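Local coordinates for protein ApaG (Shewanella oneidensis, PDB 1TZA) that is of unknown function but belongs to the ApaG family and folds as a beta sandwich of the E-set, immunoglobulin-like kind, at residues A[31-36]-A[82-87]; A[47-52]-A[66-71]. One frame throughout, in Å; residues are numbered along the deposited sequence.

Interaction 1 of 2, residues A[31-36]-A[82-87]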
loop_
_atom_site.group_PDB
_atom_site.type_symbol
_atom_site.label_atom_id
_atom_site.label_comp_id
_atom_site.label_asym_id
_atom_site.label_seq_id
_atom_site.Cartn_x
_atom_site.Cartn_y
_atom_site.Cartn_z
ATOM N N SER A 31 4.783 -2.370 -1.405
ATOM C CA SER A 31 4.933 -1.474 -0.279
ATOM C C SER A 31 6.436 -1.392 -0.071
ATOM O O SER A 31 7.168 -2.337 -0.401
ATOM C CB SER A 31 4.290 -2.038 0.992
ATOM O OG SER A 31 5.014 -3.151 1.500
ATOM N N TYR A 32 6.896 -0.251 0.432
ATOM C CA TYR A 32 8.304 -0.080 0.753
ATOM C C TYR A 32 8.396 0.638 2.098
ATOM O O TYR A 32 7.632 1.567 2.380
ATOM C CB TYR A 32 9.061 0.681 -0.355
ATOM C CG TYR A 32 8.521 2.045 -0.722
ATOM C CD1 TYR A 32 8.724 3.146 0.102
ATOM C CD2 TYR A 32 7.828 2.233 -1.913
ATOM C CE1 TYR A 32 8.253 4.406 -0.254
ATOM C CE2 TYR A 32 7.356 3.471 -2.282
ATOM C CZ TYR A 32 7.571 4.560 -1.449
ATOM O OH TYR A 32 7.105 5.798 -1.820
ATOM N N THR A 33 9.307 0.159 2.939
ATOM C CA THR A 33 9.524 0.727 4.263
ATOM C C THR A 33 10.928 1.314 4.290
ATOM O O THR A 33 11.921 0.588 4.235
ATOM C CB THR A 33 9.381 -0.351 5.355
ATOM O OG1 THR A 33 8.063 -0.914 5.298
ATOM C CG2 THR A 33 9.611 0.258 6.743
ATOM N N ILE A 34 10.993 2.638 4.354
ATOM C CA ILE A 34 12.253 3.359 4.354
ATOM C C ILE A 34 12.673 3.717 5.774
ATOM O O ILE A 34 11.848 4.097 6.603
ATOM C CB ILE A 34 12.139 4.684 3.542
ATOM C CG1 ILE A 34 11.405 4.443 2.217
ATOM C CG2 ILE A 34 13.528 5.257 3.262
ATOM C CD1 ILE A 34 12.151 3.600 1.212
ATOM N N THR A 35 13.963 3.575 6.047
ATOM C CA THR A 35 14.519 3.929 7.346
ATOM C C THR A 35 15.569 4.973 7.026
ATOM O O THR A 35 16.488 4.725 6.241
ATOM C CB THR A 35 15.184 2.735 8.049
ATOM O OG1 THR A 35 14.192 1.740 8.343
ATOM C CG2 THR A 35 15.843 3.188 9.360
ATOM N N ILE A 36 15.407 6.148 7.618
ATOM C CA ILE A 36 16.306 7.264 7.405
ATOM C C ILE A 36 17.035 7.554 8.712
ATOM O O ILE A 36 16.463 8.107 9.653
ATOM C CB ILE A 36 15.497 8.479 6.938
ATOM C CG1 ILE A 36 14.755 8.112 5.647
ATOM C CG2 ILE A 36 16.400 9.657 6.700
ATOM C CD1 ILE A 36 13.460 8.862 5.439
ATOM N N GLN A 82 11.424 5.802 10.559
ATOM C CA GLN A 82 10.878 4.833 9.630
ATOM C C GLN A 82 9.474 5.197 9.171
ATOM O O GLN A 82 8.679 5.759 9.929
ATOM C CB GLN A 82 10.842 3.452 10.280
ATOM C CG GLN A 82 10.099 2.408 9.467
ATOM C CD GLN A 82 10.011 1.067 10.171
ATOM O OE1 GLN A 82 11.015 0.373 10.341
ATOM N NE2 GLN A 82 8.801 0.696 10.591
ATOM N N TYR A 83 9.177 4.868 7.918
ATOM C CA TYR A 83 7.866 5.123 7.346
ATOM C C TYR A 83 7.608 4.130 6.221
ATOM O O TYR A 83 8.537 3.552 5.645
ATOM C CB TYR A 83 7.774 6.558 6.828
ATOM C CG TYR A 83 8.276 6.770 5.425
ATOM C CD1 TYR A 83 7.432 6.573 4.327
ATOM C CD2 TYR A 83 9.574 7.219 5.190
ATOM C CE1 TYR A 83 7.866 6.830 3.031
ATOM C CE2 TYR A 83 10.021 7.473 3.897
ATOM C CZ TYR A 83 9.162 7.282 2.824
ATOM O OH TYR A 83 9.588 7.557 1.551
ATOM N N THR A 84 6.337 3.934 5.913
ATOM C CA THR A 84 5.975 3.008 4.870
ATOM C C THR A 84 5.029 3.656 3.875
ATOM O O THR A 84 4.136 4.413 4.251
ATOM C CB THR A 84 5.307 1.762 5.479
ATOM O OG1 THR A 84 6.297 0.996 6.185
ATOM C CG2 THR A 84 4.646 0.903 4.390
ATOM N N SER A 85 5.252 3.369 2.599
ATOM C CA SER A 85 4.404 3.872 1.533
ATOM C C SER A 85 4.340 2.754 0.501
ATOM O O SER A 85 4.614 1.613 0.828
ATOM C CB SER A 85 4.985 5.138 0.912
ATOM O OG SER A 85 4.067 5.683 -0.025
ATOM N N GLY A 86 3.981 3.067 -0.734
ATOM C CA GLY A 86 3.902 2.023 -1.736
ATOM C C GLY A 86 3.796 2.555 -3.149
ATOM O O GLY A 86 3.765 3.765 -3.373
ATOM N N THR A 87 3.743 1.645 -4.112
ATOM C CA THR A 87 3.624 2.048 -5.500
ATOM C C THR A 87 3.065 0.896 -6.310
ATOM O O THR A 87 3.194 -0.263 -5.913
ATOM C CB THR A 87 4.987 2.443 -6.089
ATOM O OG1 THR A 87 4.790 3.007 -7.389
ATOM C CG2 THR A 87 5.888 1.224 -6.211
HETATM O O HOH W 1 7.884 8.061 -0.442
#

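Interaction 2 of 2, residues A[47-52]-A[66-71]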
loop_
_atom_site.group_PDB
_atom_site.type_symbol
_atom_site.label_atom_id
_atom_site.label_comp_id
_atom_site.label_asym_id
_atom_site.label_seq_id
_atom_site.Cartn_x
_atom_site.Cartn_y
_atom_site.Cartn_z
ATOM N N GLU A 47 12.473 17.577 4.022
ATOM C CA GLU A 47 11.488 18.464 3.415
ATOM C C GLU A 47 10.860 17.960 2.120
ATOM O O GLU A 47 9.648 18.084 1.931
ATOM C CB GLU A 47 12.102 19.848 3.187
ATOM C CG GLU A 47 12.340 20.612 4.478
ATOM C CD GLU A 47 12.780 22.043 4.250
ATOM O OE1 GLU A 47 12.683 22.851 5.198
ATOM O OE2 GLU A 47 13.225 22.363 3.129
ATOM N N THR A 48 11.672 17.391 1.232
ATOM C CA THR A 48 11.154 16.891 -0.042
ATOM C C THR A 48 11.657 15.510 -0.434
ATOM O O THR A 48 12.619 14.986 0.127
ATOM C CB THR A 48 11.533 17.814 -1.212
ATOM O OG1 THR A 48 12.959 17.828 -1.338
ATOM C CG2 THR A 48 11.017 19.226 -0.988
ATOM N N ARG A 49 10.996 14.927 -1.421
ATOM C CA ARG A 49 11.402 13.632 -1.935
ATOM C C ARG A 49 11.312 13.721 -3.443
ATOM O O ARG A 49 10.545 14.518 -3.987
ATOM C CB ARG A 49 10.496 12.512 -1.422
ATOM C CG ARG A 49 9.035 12.620 -1.817
ATOM C CD ARG A 49 8.276 11.345 -1.439
ATOM N NE ARG A 49 6.904 11.619 -1.017
ATOM C CZ ARG A 49 5.926 12.024 -1.821
ATOM N NH1 ARG A 49 6.151 12.204 -3.114
ATOM N NH2 ARG A 49 4.724 12.260 -1.325
ATOM N N HIS A 50 12.120 12.921 -4.114
ATOM C CA HIS A 50 12.129 12.888 -5.563
ATOM C C HIS A 50 12.453 11.458 -5.950
ATOM O O HIS A 50 13.575 10.992 -5.764
ATOM C CB HIS A 50 13.177 13.847 -6.129
ATOM C CG HIS A 50 13.294 13.795 -7.621
ATOM N ND1 HIS A 50 12.213 13.974 -8.459
ATOM C CD2 HIS A 50 14.354 13.549 -8.424
ATOM C CE1 HIS A 50 12.604 13.837 -9.713
ATOM N NE2 HIS A 50 13.898 13.578 -9.721
ATOM N N TRP A 51 11.448 10.764 -6.472
ATOM C CA TRP A 51 11.585 9.375 -6.870
ATOM C C TRP A 51 11.678 9.192 -8.376
ATOM O O TRP A 51 11.210 10.022 -9.152
ATOM C CB TRP A 51 10.383 8.558 -6.373
ATOM C CG TRP A 51 10.298 8.333 -4.888
ATOM C CD1 TRP A 51 9.322 8.789 -4.040
ATOM C CD2 TRP A 51 11.162 7.509 -4.099
ATOM N NE1 TRP A 51 9.523 8.291 -2.775
ATOM C CE2 TRP A 51 10.645 7.504 -2.781
ATOM C CE3 TRP A 51 12.323 6.774 -4.376
ATOM C CZ2 TRP A 51 11.250 6.785 -1.743
ATOM C CZ3 TRP A 51 12.926 6.058 -3.339
ATOM C CH2 TRP A 51 12.388 6.071 -2.041
ATOM N N ILE A 52 12.305 8.092 -8.771
ATOM C CA ILE A 52 12.425 7.704 -10.166
ATOM C C ILE A 52 12.050 6.233 -10.094
ATOM O O ILE A 52 12.741 5.427 -9.478
ATOM C CB ILE A 52 13.861 7.869 -10.719
ATOM C CG1 ILE A 52 14.164 9.353 -10.949
ATOM C CG2 ILE A 52 14.016 7.104 -12.033
ATOM C CD1 ILE A 52 14.454 10.119 -9.685
ATOM N N ALA A 66 6.370 17.160 -1.202
ATOM C CA ALA A 66 6.859 17.636 0.086
ATOM C C ALA A 66 6.788 16.503 1.103
ATOM O O ALA A 66 5.761 15.838 1.244
ATOM C CB ALA A 66 6.024 18.836 0.567
ATOM N N GLY A 67 7.905 16.275 1.780
ATOM C CA GLY A 67 7.990 15.240 2.792
ATOM C C GLY A 67 7.731 13.828 2.320
ATOM O O GLY A 67 7.956 13.486 1.157
ATOM N N VAL A 68 7.269 13.012 3.263
ATOM C CA VAL A 68 6.935 11.627 3.038
ATOM C C VAL A 68 5.646 11.382 3.797
ATOM O O VAL A 68 5.464 11.878 4.908
ATOM C CB VAL A 68 8.031 10.664 3.565
ATOM C CG1 VAL A 68 9.276 10.759 2.699
ATOM C CG2 VAL A 68 8.358 10.981 5.022
ATOM N N VAL A 69 4.754 10.615 3.185
ATOM C CA VAL A 69 3.451 10.295 3.747
ATOM C C VAL A 69 2.789 11.400 4.577
ATOM O O VAL A 69 2.293 11.165 5.685
ATOM C CB VAL A 69 3.499 8.971 4.562
ATOM C CG1 VAL A 69 3.916 7.825 3.641
ATOM C CG2 VAL A 69 4.444 9.096 5.749
ATOM N N GLY A 70 2.789 12.612 4.031
ATOM C CA GLY A 70 2.137 13.720 4.703
ATOM C C GLY A 70 2.908 14.545 5.711
ATOM O O GLY A 70 2.384 15.535 6.220
ATOM N N GLU A 71 4.136 14.158 6.024
ATOM C CA GLU A 71 4.906 14.945 6.972
ATOM C C GLU A 71 6.336 15.189 6.545
ATOM O O GLU A 71 6.894 14.460 5.722
ATOM C CB GLU A 71 4.904 14.298 8.363
ATOM C CG GLU A 71 5.369 12.858 8.407
ATOM C CD GLU A 71 5.947 12.471 9.760
ATOM O OE1 GLU A 71 5.748 11.316 10.202
ATOM O OE2 GLU A 71 6.615 13.319 10.382
HETATM O O HOH W 2 3.848 13.580 1.327
#

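Interaction 1 of 2, residues A[31-36]-A[82-87]
Y32 and Y83 rise from neighbouring antiparallel strands of the three-stranded sheet of this E-set beta sandwich, and their side chains point toward the other sheet. Two hydrogen-bonded pairs set the register, Y32 with S85 and I34 with Y83. With CG of Y32 lodged between its backbone N and carbonyl carbon (chi1 56°), the ring swings over the partner strand, where S85 C lies 4.0 Å above the ring centre and G86 N covers the same face nearer the rim. G86, with no side chain, lies opposite S31, their CA atoms 3.9 Å apart. The Y83 ring leans alongside I34, its CE2 3.5 Å from I34 CB, and I36 CD1 reaches its edge; farther in, W51 meets both tyrosines and Y83 OH is hydrogen-bonded to Y100 OH. On the opposite face T33 CG2 rests on Q82 CG at 3.5 Å, and T33 OG1 shares a 2.7 Å hydrogen bond with T84 OG1. At the inner ends of the rings one water spans the two phenols, 2.8 Å from Y32 OH and 2.7 Å from Y83 OH.

Interaction 2 of 2, residues A[47-52]-A[66-71]
R49 lays its aliphatic chain against the G67 carbonyl: CG approaches G67 O to 3.3 Å, and CD stands 4.3 Å from V68 CG1. Its first torsion (chi1 62°) and a bend at chi3 carry the guanidinium along the loop, where V68 CA lies at the group's edge. R49 NE also comes close to G67 O, but the angle is too poor for a hydrogen bond; its partner is E18 of the second subunit, in a salt bridge, while NH2 donates to the backbone of Q19 of that subunit. A water held by A66 O and G70 N takes a weak bond from R49 NH2. Cut back to alanine, this position would probably leave E18 of the second subunit without its charged mate and open a gap beside G67 and V68. The backbone is tied by G67 N to E47 O, modelled at a doubtfully short 2.5 Å, next to the non-hydrogen-bonded pair T48 and A66. At G67 a side chain would run into E71 O, the acceptor of V68 N at 2.9 Å; E71 N returns a bond to V68 O. These paired bonds close a type I' turn from V68 to E71, with V69 and G70 at its corners. On its other side the strand forms a classic beta bulge, E47 and T48 both facing G101; this side packs against a loop whose tight turn is common in beta hairpins.

The two contacts belong to different sheets of the sandwich. Interaction 1 joins strands 28-38 and 79-89 by regular pairing, and one of its faces is core, the other more exposed and hydroxyl-rich. Interaction 2 lies nearer the surface, where a loop leaves strand 60-66 beside strand 44-55; one backbone bond, a water and an arginine replace the ladder. They meet between the sheets: Y83 OH packs on V68 CG1 (3.4 Å) and Y32 OH lies 3.6 Å from W51 NE1. Both reach the second subunit through its E18, which receives a hydrogen bond from S85 in interaction 1 and pairs in charge with R49 in interaction 2.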